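Local coordinates for 457aa long hypothetical protein (Pyrococcus horikoshii, PDB 2CSU) that is of unknown function but combines a Rossmann-like CoA-binding domain with two domains of the succinyl-CoA ligase superfamily, at residues N7-A16 against V27-K38; T227-K236 against F265-I276. All blocks are in the same frame, centred on the assembly; numbering follows the deposited sequence.

Contact 1 (N7-A16 against V27-K38); sequences NPKGIAVIGA and VFKNLKEYKKGK
Val-13 and Leu-31 meet at the tight centre of this contact, where CG2 of Val-13 lies 3.4 Å from CD1 of Leu-31, nearer than two methyl groups usually come. Its CG1, anti to the backbone N (chi1 -177°), reaches CG1 of Val-27, while CG2 spans from Leu-31 to the ring edge of Phe-28 at CD1. Ala-16 CB ends this apolar row, 4.0 Å from Phe-28 CB. Ile-11 bridges the other way, its CG2 against Leu-31 CD1 and its CD1 3.8 Å from CD2 of Tyr-34, the side chains of Ile-11 and Tyr-34 crossing at about a right angle. Strand 10-14 and the helix segment 27-31 run nearly antiparallel, their axes 9.7 Å apart, as expected for the first beta-alpha-beta unit of a Rossmann-like domain, in which the helix covers the sheet and leads the chain back to the parallel strand 38-42. Val-39 of that strand adds to the packing on Phe-28 and Leu-31. Toward the start of strand 10-14 polar bonds take over. The hydroxyl of Tyr-34 donates to Pro-8 O at 2.8 Å, in the carbonyl plane and on a lone pair, and Ile-11 N gives Lys-38 O a nearly straight bond of 2.8 Å (171° at the hydrogen). Lys-38 N reaches Lys-9 O at a longer 3.3 Å, from well above the carbonyl plane. Here the contact thins toward solvent: the exposed side chain of Lys-9 starts away from the partner segment, and that of Lys-38 leads off at its end.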
loop_
_atom_site.group_PDB
_atom_site.type_symbol
_atom_site.label_atom_id
_atom_site.label_comp_id
_atom_site.label_asym_id
_atom_site.label_seq_id
_atom_site.Cartn_x
_atom_site.Cartn_y
_atom_site.Cartn_z
ATOM N N ASN A 7 -31.657 -1.047 -5.301
ATOM C CA ASN A 7 -32.369 -2.276 -5.623
ATOM C C ASN A 7 -33.529 -1.939 -6.566
ATOM O O ASN A 7 -34.693 -2.226 -6.275
ATOM C CB ASN A 7 -32.864 -2.937 -4.328
ATOM C CG ASN A 7 -31.735 -3.646 -3.574
ATOM O OD1 ASN A 7 -31.088 -4.542 -4.123
ATOM N ND2 ASN A 7 -31.490 -3.246 -2.320
ATOM N N PRO A 8 -33.215 -1.317 -7.718
ATOM C CA PRO A 8 -34.231 -0.932 -8.706
ATOM C C PRO A 8 -34.827 -2.116 -9.470
ATOM O O PRO A 8 -34.142 -3.105 -9.737
ATOM C CB PRO A 8 -33.474 0.024 -9.621
ATOM C CG PRO A 8 -32.081 -0.548 -9.608
ATOM C CD PRO A 8 -31.867 -0.904 -8.155
ATOM N N LYS A 9 -36.107 -1.997 -9.808
ATOM C CA LYS A 9 -36.830 -3.031 -10.534
ATOM C C LYS A 9 -36.865 -2.736 -12.026
ATOM O O LYS A 9 -37.126 -3.628 -12.838
ATOM C CB LYS A 9 -38.259 -3.155 -9.991
ATOM C CG LYS A 9 -38.333 -3.108 -8.469
ATOM C CD LYS A 9 -39.592 -3.805 -7.937
ATOM C CE LYS A 9 -40.695 -2.815 -7.606
ATOM N NZ LYS A 9 -42.038 -3.463 -7.696
ATOM N N GLY A 10 -36.599 -1.481 -12.370
ATOM C CA GLY A 10 -36.584 -1.058 -13.753
ATOM C C GLY A 10 -35.664 0.132 -13.908
ATOM O O GLY A 10 -35.883 1.183 -13.295
ATOM N N ILE A 11 -34.629 -0.024 -14.729
ATOM C CA ILE A 11 -33.667 1.048 -14.946
ATOM C C ILE A 11 -33.702 1.607 -16.352
ATOM O O ILE A 11 -33.696 0.864 -17.325
ATOM C CB ILE A 11 -32.213 0.581 -14.699
ATOM C CG1 ILE A 11 -32.084 -0.074 -13.329
ATOM C CG2 ILE A 11 -31.268 1.764 -14.829
ATOM C CD1 ILE A 11 -30.694 -0.610 -13.044
ATOM N N ALA A 12 -33.727 2.928 -16.449
ATOM C CA ALA A 12 -33.707 3.595 -17.739
ATOM C C ALA A 12 -32.354 4.277 -17.853
ATOM O O ALA A 12 -31.973 5.077 -16.985
ATOM C CB ALA A 12 -34.838 4.641 -17.831
ATOM N N VAL A 13 -31.596 3.936 -18.887
ATOM C CA VAL A 13 -30.314 4.599 -19.067
ATOM C C VAL A 13 -30.520 5.548 -20.228
ATOM O O VAL A 13 -30.565 5.139 -21.384
ATOM C CB VAL A 13 -29.184 3.618 -19.371
ATOM C CG1 VAL A 13 -27.868 4.383 -19.472
ATOM C CG2 VAL A 13 -29.089 2.573 -18.258
ATOM N N ILE A 14 -30.679 6.826 -19.906
ATOM C CA ILE A 14 -30.932 7.825 -20.929
ATOM C C ILE A 14 -29.612 8.355 -21.450
ATOM O O ILE A 14 -28.900 9.070 -20.761
ATOM C CB ILE A 14 -31.833 8.939 -20.345
ATOM C CG1 ILE A 14 -33.037 8.268 -19.663
ATOM C CG2 ILE A 14 -32.282 9.905 -21.449
ATOM C CD1 ILE A 14 -34.062 9.215 -19.047
ATOM N N GLY A 15 -29.281 7.972 -22.673
ATOM C CA GLY A 15 -28.023 8.383 -23.250
ATOM C C GLY A 15 -27.192 7.143 -23.528
ATOM O O GLY A 15 -26.022 7.232 -23.890
ATOM N N ALA A 16 -27.792 5.973 -23.341
ATOM C CA ALA A 16 -27.083 4.725 -23.624
ATOM C C ALA A 16 -26.568 4.896 -25.050
ATOM O O ALA A 16 -27.285 5.409 -25.921
ATOM C CB ALA A 16 -28.038 3.528 -23.530
ATOM N N VAL A 27 -21.962 2.999 -19.157
ATOM C CA VAL A 27 -23.015 2.821 -18.181
ATOM C C VAL A 27 -23.938 1.670 -18.589
ATOM O O VAL A 27 -24.259 0.797 -17.772
ATOM C CB VAL A 27 -23.851 4.112 -18.023
ATOM C CG1 VAL A 27 -25.017 3.858 -17.106
ATOM C CG2 VAL A 27 -22.977 5.248 -17.490
ATOM N N PHE A 28 -24.376 1.671 -19.846
ATOM C CA PHE A 28 -25.251 0.577 -20.236
ATOM C C PHE A 28 -24.496 -0.753 -20.241
ATOM O O PHE A 28 -25.015 -1.806 -19.889
ATOM C CB PHE A 28 -25.791 0.882 -21.636
ATOM C CG PHE A 28 -26.898 -0.073 -21.976
ATOM C CD1 PHE A 28 -28.076 -0.047 -21.240
ATOM C CD2 PHE A 28 -26.745 -0.961 -23.026
ATOM C CE1 PHE A 28 -29.109 -0.916 -21.565
ATOM C CE2 PHE A 28 -27.788 -1.827 -23.347
ATOM C CZ PHE A 28 -28.971 -1.808 -22.621
ATOM N N LYS A 29 -23.233 -0.680 -20.698
ATOM C CA LYS A 29 -22.396 -1.871 -20.702
ATOM C C LYS A 29 -22.317 -2.493 -19.308
ATOM O O LYS A 29 -22.460 -3.693 -19.114
ATOM C CB LYS A 29 -20.997 -1.467 -21.166
ATOM C CG LYS A 29 -19.916 -2.400 -20.616
ATOM C CD LYS A 29 -18.822 -2.691 -21.644
ATOM C CE LYS A 29 -17.520 -1.937 -21.344
ATOM N NZ LYS A 29 -17.120 -1.159 -22.516
ATOM N N ASN A 30 -22.038 -1.626 -18.321
ATOM C CA ASN A 30 -21.943 -2.112 -16.951
ATOM C C ASN A 30 -23.286 -2.648 -16.455
ATOM O O ASN A 30 -23.355 -3.584 -15.669
ATOM C CB ASN A 30 -21.481 -0.955 -16.066
ATOM C CG ASN A 30 -20.024 -0.676 -16.331
ATOM O OD1 ASN A 30 -19.203 -1.580 -16.460
ATOM N ND2 ASN A 30 -19.700 0.624 -16.397
ATOM N N LEU A 31 -24.401 -2.042 -16.852
ATOM C CA LEU A 31 -25.693 -2.492 -16.355
ATOM C C LEU A 31 -26.194 -3.772 -17.015
ATOM O O LEU A 31 -27.252 -4.290 -16.644
ATOM C CB LEU A 31 -26.740 -1.376 -16.506
ATOM C CG LEU A 31 -26.478 -0.200 -15.551
ATOM C CD1 LEU A 31 -27.508 0.901 -15.750
ATOM C CD2 LEU A 31 -26.511 -0.715 -14.116
ATOM N N LYS A 32 -25.447 -4.279 -17.992
ATOM C CA LYS A 32 -25.876 -5.521 -18.619
ATOM C C LYS A 32 -25.723 -6.698 -17.654
ATOM O O LYS A 32 -26.258 -7.783 -17.849
ATOM C CB LYS A 32 -25.006 -5.748 -19.855
ATOM C CG LYS A 32 -25.326 -4.763 -20.981
ATOM C CD LYS A 32 -25.978 -5.450 -22.182
ATOM C CE LYS A 32 -24.951 -5.930 -23.213
ATOM N NZ LYS A 32 -25.615 -6.161 -24.494
ATOM N N GLU A 33 -24.925 -6.456 -16.600
ATOM C CA GLU A 33 -24.699 -7.491 -15.596
ATOM C C GLU A 33 -25.783 -7.483 -14.512
ATOM O O GLU A 33 -25.795 -8.294 -13.595
ATOM C CB GLU A 33 -23.328 -7.249 -14.962
ATOM C CG GLU A 33 -22.178 -7.494 -15.939
ATOM C CD GLU A 33 -20.868 -7.140 -15.272
ATOM O OE1 GLU A 33 -20.650 -7.565 -14.147
ATOM O OE2 GLU A 33 -20.078 -6.423 -15.884
ATOM N N TYR A 34 -26.692 -6.498 -14.619
ATOM C CA TYR A 34 -27.750 -6.384 -13.621
ATOM C C TYR A 34 -29.029 -7.106 -14.066
ATOM O O TYR A 34 -29.730 -6.692 -14.981
ATOM C CB TYR A 34 -28.024 -4.896 -13.398
ATOM C CG TYR A 34 -28.990 -4.718 -12.284
ATOM C CD1 TYR A 34 -28.593 -4.959 -10.972
ATOM C CD2 TYR A 34 -30.309 -4.353 -12.552
ATOM C CE1 TYR A 34 -29.505 -4.835 -9.936
ATOM C CE2 TYR A 34 -31.224 -4.240 -11.517
ATOM C CZ TYR A 34 -30.827 -4.486 -10.215
ATOM O OH TYR A 34 -31.728 -4.353 -9.177
ATOM N N LYS A 35 -29.305 -8.249 -13.398
ATOM C CA LYS A 35 -30.435 -9.077 -13.808
ATOM C C LYS A 35 -31.532 -9.174 -12.736
ATOM O O LYS A 35 -32.563 -9.806 -12.915
ATOM C CB LYS A 35 -29.904 -10.473 -14.127
ATOM C CG LYS A 35 -28.588 -10.421 -14.901
ATOM C CD LYS A 35 -28.790 -10.663 -16.396
ATOM C CE LYS A 35 -27.491 -11.074 -17.101
ATOM N NZ LYS A 35 -27.145 -10.078 -18.110
ATOM N N LYS A 36 -31.259 -8.570 -11.564
ATOM C CA LYS A 36 -32.296 -8.545 -10.542
ATOM C C LYS A 36 -33.384 -7.527 -10.896
ATOM O O LYS A 36 -34.297 -7.241 -10.133
ATOM C CB LYS A 36 -31.655 -8.203 -9.200
ATOM C CG LYS A 36 -31.905 -9.295 -8.162
ATOM C CD LYS A 36 -31.932 -8.753 -6.735
ATOM C CE LYS A 36 -31.999 -9.872 -5.693
ATOM N NZ LYS A 36 -32.143 -9.286 -4.362
ATOM N N GLY A 37 -33.229 -6.948 -12.102
ATOM C CA GLY A 37 -34.202 -5.984 -12.602
ATOM C C GLY A 37 -33.904 -5.664 -14.069
ATOM O O GLY A 37 -32.817 -5.901 -14.576
ATOM N N LYS A 38 -34.930 -5.141 -14.771
ATOM C CA LYS A 38 -34.765 -4.881 -16.196
ATOM C C LYS A 38 -34.093 -3.533 -16.465
ATOM O O LYS A 38 -34.338 -2.544 -15.792
ATOM C CB LYS A 38 -36.150 -4.911 -16.841
ATOM C CG LYS A 38 -36.755 -6.317 -16.854
ATOM C CD LYS A 38 -38.280 -6.296 -16.713
ATOM C CE LYS A 38 -38.825 -7.550 -16.020
ATOM N NZ LYS A 38 -39.176 -8.556 -17.020
#

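Contact 2 (T227-K236 against F265-I276); sequences TKKKPIIALK and FKQSGVLVANTI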
loop_
_atom_site.group_PDB
_atom_site.type_symbol
_atom_site.label_atom_id
_atom_site.label_comp_id
_atom_site.label_asym_id
_atom_site.label_seq_id
_atom_site.Cartn_x
_atom_site.Cartn_y
_atom_site.Cartn_z
ATOM N N THR A 227 -24.225 6.417 14.252
ATOM C CA THR A 227 -22.985 5.893 14.817
ATOM C C THR A 227 -23.234 5.028 16.044
ATOM O O THR A 227 -22.325 4.464 16.641
ATOM C CB THR A 227 -22.094 7.076 15.193
ATOM O OG1 THR A 227 -20.780 6.594 15.474
ATOM C CG2 THR A 227 -22.648 7.748 16.446
ATOM N N LYS A 228 -24.510 4.962 16.452
ATOM C CA LYS A 228 -24.831 4.069 17.534
ATOM C C LYS A 228 -25.106 2.644 17.022
ATOM O O LYS A 228 -24.781 1.656 17.672
ATOM C CB LYS A 228 -25.987 4.690 18.320
ATOM C CG LYS A 228 -25.471 5.893 19.132
ATOM C CD LYS A 228 -26.497 6.459 20.118
ATOM C CE LYS A 228 -25.905 7.547 21.025
ATOM N NZ LYS A 228 -26.957 8.473 21.444
ATOM N N LYS A 229 -25.691 2.556 15.804
ATOM C CA LYS A 229 -25.920 1.252 15.168
ATOM C C LYS A 229 -24.655 0.697 14.482
ATOM O O LYS A 229 -24.187 -0.400 14.767
ATOM C CB LYS A 229 -27.030 1.423 14.135
ATOM C CG LYS A 229 -28.337 1.889 14.774
ATOM C CD LYS A 229 -29.435 2.089 13.733
ATOM C CE LYS A 229 -30.817 2.286 14.369
ATOM N NZ LYS A 229 -31.821 2.513 13.327
ATOM N N LYS A 230 -24.133 1.473 13.514
ATOM C CA LYS A 230 -22.893 1.071 12.857
ATOM C C LYS A 230 -21.983 2.264 12.587
ATOM O O LYS A 230 -22.408 3.412 12.574
ATOM C CB LYS A 230 -23.234 0.362 11.545
ATOM C CG LYS A 230 -24.720 0.453 11.190
ATOM C CD LYS A 230 -24.978 0.176 9.707
ATOM C CE LYS A 230 -26.113 -0.830 9.487
ATOM N NZ LYS A 230 -26.262 -1.101 8.059
ATOM N N PRO A 231 -20.675 1.971 12.504
ATOM C CA PRO A 231 -19.641 2.991 12.366
ATOM C C PRO A 231 -19.554 3.748 11.043
ATOM O O PRO A 231 -19.920 3.251 9.968
ATOM C CB PRO A 231 -18.353 2.227 12.701
ATOM C CG PRO A 231 -18.642 0.868 12.254
ATOM C CD PRO A 231 -20.069 0.645 12.712
ATOM N N ILE A 232 -19.078 4.980 11.161
ATOM C CA ILE A 232 -18.896 5.866 10.034
ATOM C C ILE A 232 -17.456 6.371 10.109
ATOM O O ILE A 232 -17.032 6.877 11.142
ATOM C CB ILE A 232 -19.888 7.047 10.113
ATOM C CG1 ILE A 232 -21.325 6.515 10.017
ATOM C CG2 ILE A 232 -19.584 8.062 9.025
ATOM C CD1 ILE A 232 -22.414 7.548 10.248
ATOM N N ILE A 233 -16.708 6.203 9.020
ATOM C CA ILE A 233 -15.314 6.635 8.951
ATOM C C ILE A 233 -15.196 7.722 7.877
ATOM O O ILE A 233 -15.504 7.476 6.704
ATOM C CB ILE A 233 -14.356 5.463 8.572
ATOM C CG1 ILE A 233 -14.466 4.313 9.578
ATOM C CG2 ILE A 233 -12.913 5.948 8.590
ATOM C CD1 ILE A 233 -15.807 3.637 9.622
ATOM N N ALA A 234 -14.745 8.914 8.278
ATOM C CA ALA A 234 -14.605 10.035 7.352
ATOM C C ALA A 234 -13.180 10.508 7.115
ATOM O O ALA A 234 -12.409 10.709 8.050
ATOM C CB ALA A 234 -15.447 11.218 7.831
ATOM N N LEU A 235 -12.846 10.679 5.843
ATOM C CA LEU A 235 -11.544 11.181 5.421
ATOM C C LEU A 235 -11.891 12.580 4.909
ATOM O O LEU A 235 -12.552 12.725 3.880
ATOM C CB LEU A 235 -10.961 10.318 4.284
ATOM C CG LEU A 235 -9.728 10.881 3.538
ATOM C CD1 LEU A 235 -8.592 11.160 4.527
ATOM C CD2 LEU A 235 -9.273 9.899 2.453
ATOM N N LYS A 236 -11.481 13.601 5.653
ATOM C CA LYS A 236 -11.764 14.987 5.298
ATOM C C LYS A 236 -10.564 15.646 4.622
ATOM O O LYS A 236 -9.458 15.684 5.144
ATOM C CB LYS A 236 -12.130 15.757 6.568
ATOM C CG LYS A 236 -12.274 17.262 6.313
ATOM C CD LYS A 236 -13.618 17.622 5.676
ATOM C CE LYS A 236 -13.795 19.132 5.481
ATOM N NZ LYS A 236 -13.033 19.575 4.312
ATOM N N PHE A 265 -16.767 15.812 13.991
ATOM C CA PHE A 265 -16.904 14.394 13.668
ATOM C C PHE A 265 -16.780 13.564 14.932
ATOM O O PHE A 265 -17.571 12.657 15.170
ATOM C CB PHE A 265 -15.828 13.933 12.677
ATOM C CG PHE A 265 -16.025 14.431 11.272
ATOM C CD1 PHE A 265 -17.292 14.488 10.708
ATOM C CD2 PHE A 265 -14.932 14.816 10.502
ATOM C CE1 PHE A 265 -17.468 14.919 9.397
ATOM C CE2 PHE A 265 -15.097 15.247 9.190
ATOM C CZ PHE A 265 -16.367 15.299 8.637
ATOM N N LYS A 266 -15.777 13.891 15.742
ATOM C CA LYS A 266 -15.513 13.179 16.987
ATOM C C LYS A 266 -16.716 13.126 17.928
ATOM O O LYS A 266 -17.047 12.070 18.455
ATOM C CB LYS A 266 -14.334 13.826 17.727
ATOM C CG LYS A 266 -13.014 13.899 16.947
ATOM C CD LYS A 266 -12.317 12.547 16.801
ATOM C CE LYS A 266 -10.908 12.733 16.216
ATOM N NZ LYS A 266 -10.083 11.482 16.169
ATOM N N GLN A 267 -17.366 14.268 18.141
ATOM C CA GLN A 267 -18.514 14.343 19.048
ATOM C C GLN A 267 -19.730 13.552 18.576
ATOM O O GLN A 267 -20.519 13.067 19.387
ATOM C CB GLN A 267 -18.903 15.812 19.275
ATOM C CG GLN A 267 -17.827 16.644 19.977
ATOM C CD GLN A 267 -17.660 16.291 21.457
ATOM O OE1 GLN A 267 -16.720 15.596 21.841
ATOM N NE2 GLN A 267 -18.570 16.781 22.290
ATOM N N SER A 268 -19.880 13.418 17.264
ATOM C CA SER A 268 -21.001 12.681 16.691
ATOM C C SER A 268 -20.731 11.176 16.575
ATOM O O SER A 268 -21.541 10.439 16.006
ATOM C CB SER A 268 -21.344 13.238 15.311
ATOM O OG SER A 268 -21.707 14.601 15.405
ATOM N N GLY A 269 -19.589 10.734 17.095
ATOM C CA GLY A 269 -19.251 9.318 17.051
ATOM C C GLY A 269 -18.555 8.888 15.774
ATOM O O GLY A 269 -18.307 7.699 15.568
ATOM N N VAL A 270 -18.242 9.864 14.923
ATOM C CA VAL A 270 -17.573 9.626 13.645
ATOM C C VAL A 270 -16.070 9.441 13.812
ATOM O O VAL A 270 -15.382 10.289 14.388
ATOM C CB VAL A 270 -17.810 10.800 12.662
ATOM C CG1 VAL A 270 -17.068 10.547 11.345
ATOM C CG2 VAL A 270 -19.303 10.961 12.401
ATOM N N LEU A 271 -15.565 8.335 13.289
ATOM C CA LEU A 271 -14.143 8.030 13.382
ATOM C C LEU A 271 -13.453 8.730 12.225
ATOM O O LEU A 271 -13.957 8.740 11.103
ATOM C CB LEU A 271 -13.924 6.511 13.323
ATOM C CG LEU A 271 -14.913 5.705 14.186
ATOM C CD1 LEU A 271 -14.644 4.213 14.061
ATOM C CD2 LEU A 271 -14.818 6.160 15.637
ATOM N N VAL A 272 -12.300 9.322 12.495
ATOM C CA VAL A 272 -11.592 10.044 11.461
ATOM C C VAL A 272 -10.368 9.322 10.926
ATOM O O VAL A 272 -9.608 8.727 11.668
ATOM C CB VAL A 272 -11.168 11.461 11.960
ATOM C CG1 VAL A 272 -10.248 12.127 10.946
ATOM C CG2 VAL A 272 -12.411 12.324 12.191
ATOM N N ALA A 273 -10.201 9.383 9.612
ATOM C CA ALA A 273 -9.060 8.771 8.960
ATOM C C ALA A 273 -8.308 9.933 8.327
ATOM O O ALA A 273 -8.925 10.922 7.925
ATOM C CB ALA A 273 -9.532 7.776 7.877
ATOM N N ASN A 274 -6.988 9.832 8.243
ATOM C CA ASN A 274 -6.214 10.907 7.641
ATOM C C ASN A 274 -5.655 10.506 6.290
ATOM O O ASN A 274 -5.045 11.328 5.614
ATOM C CB ASN A 274 -5.088 11.339 8.567
ATOM C CG ASN A 274 -5.563 11.530 9.989
ATOM O OD1 ASN A 274 -6.426 12.377 10.264
ATOM N ND2 ASN A 274 -5.018 10.733 10.905
ATOM N N THR A 275 -5.844 9.239 5.913
ATOM C CA THR A 275 -5.403 8.756 4.605
ATOM C C THR A 275 -6.433 7.782 4.035
ATOM O O THR A 275 -7.324 7.297 4.744
ATOM C CB THR A 275 -4.048 8.001 4.640
ATOM O OG1 THR A 275 -4.235 6.714 5.233
ATOM C CG2 THR A 275 -2.987 8.791 5.418
ATOM N N ILE A 276 -6.302 7.505 2.744
ATOM C CA ILE A 276 -7.178 6.579 2.059
ATOM C C ILE A 276 -7.087 5.242 2.782
ATOM O O ILE A 276 -8.095 4.711 3.260
ATOM C CB ILE A 276 -6.732 6.436 0.578
ATOM C CG1 ILE A 276 -7.035 7.739 -0.165
ATOM C CG2 ILE A 276 -7.458 5.270 -0.107
ATOM C CD1 ILE A 276 -6.284 7.881 -1.510
HETATM O O HOH W 1 -18.312 5.741 13.927
HETATM O O HOH W 2 -9.588 13.618 7.959
#
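Backbone hydrogen bonds join Ile-232, Ala-234, Leu-271 and Ala-273 into a parallel strand pair. Leu-271 N donates to Ile-232 O, Ala-234 N to Leu-271 O at 2.9 Å, and Ala-273 N to Ala-234 O in a bond that is straight at the hydrogen (173°) although the donor sits above the carbonyl plane. Water enters at both ends of this row: one molecule accepts from Ile-232 N and donates to Gly-269 O, and another accepts from Lys-236 N and donates to Ala-273 O.

A single side chain contributes a direct hydrogen bond across the segments. Thr-227 places OG1 anti to its own amide nitrogen (chi1 -168°), which brings the hydroxyl 2.7 Å from Gly-269 O; it donates from well above the carbonyl plane. Gly-269 itself, with positive phi, ends helix 258-267 in a Schellman motif, and Thr-227 thus ties the end of helix 216-229 to that turn.

Apolar contacts fall on two faces of the sheet. On the face of Ala-234, its CB stands over the ring of Phe-265 in a CH-pi contact, 4.3 Å from the centroid and 12° off the normal, and also meets Val-270 CG1 at 3.9 Å. Lys-236 CB comes to the edge of the same ring, while its amine turns elsewhere, to Glu-211 O. On the other face CG2 of Ile-233 rests 3.9 Å from Ala-273 CB. Leu-235 reaches past the strand end, with CD1 3.4 Å from Ala-273 O and CD2 beside Ile-276.

Helix 258-267, through Phe-265, packs on the Ala-234 face of the parallel strands and helix 276-283 on the Ile-233 face, a layered alpha/beta arrangement consistent with the succinyl-CoA ligase-like flavodoxin family.

Both segments of contact 1 precede those of contact 2 in the chain, and the two contacts lie on opposite sides of its centre, their centres 32 Å apart and nearest atoms about 12 Å apart. They share no sheet: strand 10-14 belongs to the five-stranded parallel sheet of the CoA-binding domain, whereas strands 232-236 and 271-273 belong to the mixed sheet of the flavodoxin-like domain. Contact 1 joins consecutive parts of one beta-alpha-beta unit; contact 2 pairs two neighbouring strands and ties the ends of helices 216-229 and 258-267 that precede them. Thr-275 and Ile-276 touch the second subunit, so contact 2 lies near the subunit interface, while no other chain touches contact 1.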